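Local coordinates for 3-oxo-glucose-6-phosphate:glutamate aminotransferase (PDB 4K2M), which catalyses the reversible, pyridoxal phosphate-dependent transfer of an amino group from glutamate to 3-dehydro-glucose 6-phosphate, giving kanosamine 6-phosphate for antibiotic biosynthesis, at residues L322-R325 with Y326-L330; P416-P419 with S420-L423. All coordinates share one frame; numbering follows the deposited sequence.

Following the chain from the N terminus, interaction 1 comes first, along the final turns of helix 312-329, where residues one turn apart meet. After helix 331-335 comes strand 353-356, three helices later its antiparallel partner 412-415, and interaction 2 then bends the chain between that strand and helix 423-441. Each closes only a few residues, and the two neither nest nor cross. They nevertheless touch, their centres about 12 Å apart: Tyr326 OH lies 2.7 Å from Pro416 O, a probable hydrogen bond, and Leu322 packs against Tyr418 O and Leu423. Together they join helix 312-329 to the turn and the start of helix 423-441 within the aminotransferase family region.

Interaction 1. Residues L322-R325 with Y326-L330; sequences LADR and YITQL
With chi1 of Arg325 at -165°, CG opposite its backbone N, and chi1 of Gln329 at -66°, CG beside its own N, two long side chains one helical turn apart are brought together. The extended Arg325 chain carries its guanidinium past the Gln329 amide: NE2 lies over one guanidinium face, toward the rim, 3.6 Å from Arg325 NE, with the two planes turned 59° apart. This is contact without a hydrogen bond. NH2 forms a salt bridge with Asp427 and NH1 a hydrogen bond with Gln426, both of helix 423-441, a reach that the length of arginine suits.

Asp324 and Thr328 run alongside each other off the same flank of the helix, but their OD1 and OG1 stay 3.8 Å apart. Two waters span the gap: one donates to Asp324 OD1 (2.6 Å), the other to OD2 (2.8 Å), and both hydrogen-bond Thr328 OG1. OD2 also forms a salt bridge with Lys24, which would offset much of the charge of the buried carboxylate.

The Tyr326 ring approaches Leu322 O obliquely, CD2 3.7 Å away, while its hydroxyl hydrogen-bonds to the turn at Pro416. Beneath run four successive i+4 to i bonds, from Tyr326 N to Leu322 O (3.0 Å) through Gln329 N to Arg325 O (2.9 Å), the pattern of an alpha-helix, here the last turns of helix 312-329.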
loop_
_atom_site.group_PDB
_atom_site.type_symbol
_atom_site.label_atom_id
_atom_site.label_comp_id
_atom_site.label_asym_id
_atom_site.label_seq_id
_atom_site.Cartn_x
_atom_site.Cartn_y
_atom_site.Cartn_z
ATOM N N LEU A 322 5.742 30.250 9.570
ATOM C CA LEU A 322 4.741 30.073 10.614
ATOM C C LEU A 322 5.377 29.783 11.971
ATOM O O LEU A 322 4.959 30.348 12.983
ATOM C CB LEU A 322 3.777 28.943 10.251
ATOM C CG LEU A 322 2.809 29.319 9.129
ATOM C CD1 LEU A 322 2.091 28.058 8.647
ATOM C CD2 LEU A 322 1.781 30.388 9.573
ATOM N N ALA A 323 6.376 28.907 12.001
ATOM C CA ALA A 323 7.019 28.545 13.258
ATOM C C ALA A 323 7.721 29.761 13.848
ATOM O O ALA A 323 7.621 30.032 15.045
ATOM C CB ALA A 323 8.008 27.389 13.061
ATOM N N ASP A 324 8.420 30.496 12.993
ATOM C CA ASP A 324 9.124 31.710 13.418
ATOM C C ASP A 324 8.136 32.711 14.009
ATOM O O ASP A 324 8.434 33.376 15.006
ATOM C CB ASP A 324 9.856 32.318 12.217
ATOM C CG ASP A 324 10.599 33.606 12.559
ATOM O OD1 ASP A 324 11.445 33.603 13.479
ATOM O OD2 ASP A 324 10.345 34.611 11.882
ATOM N N ARG A 325 6.957 32.803 13.408
ATOM C CA ARG A 325 5.948 33.782 13.834
ATOM C C ARG A 325 5.371 33.396 15.200
ATOM O O ARG A 325 5.195 34.259 16.062
ATOM C CB ARG A 325 4.854 33.896 12.774
ATOM C CG ARG A 325 3.938 35.123 12.919
ATOM C CD ARG A 325 3.203 35.375 11.603
ATOM N NE ARG A 325 2.386 36.599 11.613
ATOM C CZ ARG A 325 1.099 36.655 11.956
ATOM N NH1 ARG A 325 0.467 35.566 12.350
ATOM N NH2 ARG A 325 0.436 37.811 11.905
ATOM N N TYR A 326 5.096 32.106 15.405
ATOM C CA TYR A 326 4.697 31.625 16.730
ATOM C C TYR A 326 5.765 31.924 17.761
ATOM O O TYR A 326 5.468 32.377 18.870
ATOM C CB TYR A 326 4.495 30.105 16.723
ATOM C CG TYR A 326 3.126 29.597 16.337
ATOM C CD1 TYR A 326 1.961 30.214 16.795
ATOM C CD2 TYR A 326 3.003 28.463 15.544
ATOM C CE1 TYR A 326 0.710 29.714 16.459
ATOM C CE2 TYR A 326 1.765 27.957 15.203
ATOM C CZ TYR A 326 0.622 28.590 15.663
ATOM O OH TYR A 326 -0.601 28.078 15.312
ATOM N N ILE A 327 7.020 31.624 17.430
ATOM C CA ILE A 327 8.086 31.721 18.434
ATOM C C ILE A 327 8.297 33.176 18.837
ATOM O O ILE A 327 8.459 33.495 20.017
ATOM C CB ILE A 327 9.391 31.076 17.937
ATOM C CG1 ILE A 327 9.224 29.551 17.862
ATOM C CG2 ILE A 327 10.568 31.442 18.846
ATOM C CD1 ILE A 327 10.360 28.843 17.091
ATOM N N THR A 328 8.265 34.063 17.856
ATOM C CA THR A 328 8.430 35.480 18.136
ATOM C C THR A 328 7.218 36.061 18.877
ATOM O O THR A 328 7.376 36.739 19.897
ATOM C CB THR A 328 8.713 36.255 16.832
ATOM O OG1 THR A 328 9.945 35.771 16.274
ATOM C CG2 THR A 328 8.836 37.765 17.094
ATOM N N GLN A 329 6.011 35.803 18.386
ATOM C CA GLN A 329 4.845 36.503 18.922
ATOM C C GLN A 329 4.368 35.934 20.264
ATOM O O GLN A 329 3.697 36.639 21.028
ATOM C CB GLN A 329 3.713 36.614 17.883
ATOM C CG GLN A 329 4.120 37.515 16.682
ATOM C CD GLN A 329 2.961 37.975 15.811
ATOM O OE1 GLN A 329 1.802 37.998 16.239
ATOM N NE2 GLN A 329 3.277 38.358 14.573
ATOM N N LEU A 330 4.727 34.681 20.563
ATOM C CA LEU A 330 4.382 34.085 21.851
ATOM C C LEU A 330 5.490 34.257 22.876
ATOM O O LEU A 330 5.374 33.772 23.997
ATOM C CB LEU A 330 4.057 32.585 21.713
ATOM C CG LEU A 330 2.836 32.265 20.848
ATOM C CD1 LEU A 330 2.713 30.761 20.726
ATOM C CD2 LEU A 330 1.559 32.865 21.440
HETATM O O HOH W 1 11.441 33.271 16.102
HETATM O O HOH W 2 9.960 36.607 13.839
#

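Interaction 2. Residues P416-P419 with S420-L423; sequences PLYP and SFTL
Phe421 packs against both Tyr418 and Pro416. Its CB sits over the centre of the Tyr418 ring, 3.8 Å from the centroid and only 8° off the normal, a CH-pi contact. From there CG turns away from the backbone N (chi1 -169°) and comes within 4.0 Å of Tyr418 CE2. Phe421 CD1 is closer to Tyr418 CE2, at 3.6 Å, and also packs beside Tyr418 OH. Farther out, CE1 and CZ rest on Pro416 CB, with Phe421 CZ 3.5 Å from Pro416 CB. On the other edge CD2 and CE2 both face the Pro416 carbonyl, Phe421 CE2 lying 3.5 Å from Pro416 O. The Phe421 ring thus turns one face to Pro416 and meets the Tyr418 ring obliquely, planes at 49°.

A type I beta turn from Tyr418 to Phe421 sets this up. Pro419, its phi restricted by the ring, suits the second position, and Phe421 N closes the turn on Tyr418 O at 3.0 Å. A water donates to both Pro419 O and Phe421 O, bridging the two carbonyls. Ser420 O is hydrogen-bonded by Arg76. Directly after the turn, Thr422 takes the N-cap position of helix 423-441, its short hydroxyl side chain capping a backbone N of the first turn.

The Tyr418 side chain stands between its own backbone N and carbonyl carbon, which swings the ring back over Phe421; it also touches Pro73, Arg76 and Leu77, and lies about 8 Å from the side chain of Tyr248, a substrate-binding residue.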
loop_
_atom_site.group_PDB
_atom_site.type_symbol
_atom_site.label_atom_id
_atom_site.label_comp_id
_atom_site.label_asym_id
_atom_site.label_seq_id
_atom_site.Cartn_x
_atom_site.Cartn_y
_atom_site.Cartn_z
ATOM N N PRO A 416 -1.855 24.598 15.607
ATOM C CA PRO A 416 -2.044 24.407 14.162
ATOM C C PRO A 416 -0.866 24.941 13.346
ATOM O O PRO A 416 -0.398 26.059 13.602
ATOM C CB PRO A 416 -3.297 25.242 13.862
ATOM C CG PRO A 416 -4.073 25.190 15.149
ATOM C CD PRO A 416 -3.025 25.248 16.236
ATOM N N LEU A 417 -0.373 24.142 12.396
ATOM C CA LEU A 417 0.719 24.583 11.519
ATOM C C LEU A 417 0.749 23.692 10.271
ATOM O O LEU A 417 1.023 22.497 10.345
ATOM C CB LEU A 417 2.070 24.584 12.251
ATOM C CG LEU A 417 3.189 25.408 11.568
ATOM C CD1 LEU A 417 4.318 25.774 12.542
ATOM C CD2 LEU A 417 3.789 24.682 10.356
ATOM N N TYR A 418 0.453 24.282 9.121
ATOM C CA TYR A 418 0.561 23.549 7.868
ATOM C C TYR A 418 0.665 24.624 6.800
ATOM O O TYR A 418 0.337 25.788 7.071
ATOM C CB TYR A 418 -0.638 22.597 7.671
ATOM C CG TYR A 418 -1.986 23.295 7.751
ATOM C CD1 TYR A 418 -2.635 23.737 6.604
ATOM C CD2 TYR A 418 -2.606 23.497 8.981
ATOM C CE1 TYR A 418 -3.869 24.387 6.673
ATOM C CE2 TYR A 418 -3.838 24.144 9.060
ATOM C CZ TYR A 418 -4.451 24.589 7.905
ATOM O OH TYR A 418 -5.671 25.224 7.992
ATOM N N PRO A 419 1.159 24.278 5.603
ATOM C CA PRO A 419 1.507 25.382 4.683
ATOM C C PRO A 419 0.349 26.292 4.262
ATOM O O PRO A 419 0.588 27.491 4.063
ATOM C CB PRO A 419 2.084 24.661 3.460
ATOM C CG PRO A 419 2.563 23.366 3.978
ATOM C CD PRO A 419 1.615 22.970 5.094
ATOM N N SER A 420 -0.861 25.759 4.128
ATOM C CA SER A 420 -2.007 26.590 3.729
ATOM C C SER A 420 -2.745 27.258 4.890
ATOM O O SER A 420 -3.814 27.854 4.697
ATOM C CB SER A 420 -2.993 25.796 2.868
ATOM O OG SER A 420 -2.445 25.539 1.589
ATOM N N PHE A 421 -2.178 27.162 6.085
ATOM C CA PHE A 421 -2.722 27.829 7.260
ATOM C C PHE A 421 -2.631 29.337 7.017
ATOM O O PHE A 421 -1.683 29.810 6.382
ATOM C CB PHE A 421 -1.858 27.440 8.444
ATOM C CG PHE A 421 -2.414 27.828 9.790
ATOM C CD1 PHE A 421 -3.738 27.549 10.128
ATOM C CD2 PHE A 421 -1.576 28.395 10.745
ATOM C CE1 PHE A 421 -4.231 27.871 11.403
ATOM C CE2 PHE A 421 -2.054 28.710 12.025
ATOM C CZ PHE A 421 -3.385 28.449 12.345
ATOM N N THR A 422 -3.604 30.108 7.495
ATOM C CA THR A 422 -3.557 31.553 7.260
ATOM C C THR A 422 -2.987 32.261 8.469
ATOM O O THR A 422 -3.086 31.770 9.596
ATOM C CB THR A 422 -4.937 32.157 6.905
ATOM O OG1 THR A 422 -5.834 31.998 8.010
ATOM C CG2 THR A 422 -5.528 31.491 5.680
ATOM N N LEU A 423 -2.391 33.426 8.247
ATOM C CA LEU A 423 -1.825 34.175 9.362
ATOM C C LEU A 423 -2.922 34.740 10.252
ATOM O O LEU A 423 -2.737 34.876 11.458
ATOM C CB LEU A 423 -0.928 35.293 8.858
ATOM C CG LEU A 423 0.221 34.842 7.978
ATOM C CD1 LEU A 423 1.086 36.055 7.607
ATOM C CD2 LEU A 423 1.059 33.790 8.677
HETATM O O HOH W 3 -1.272 30.047 3.450
#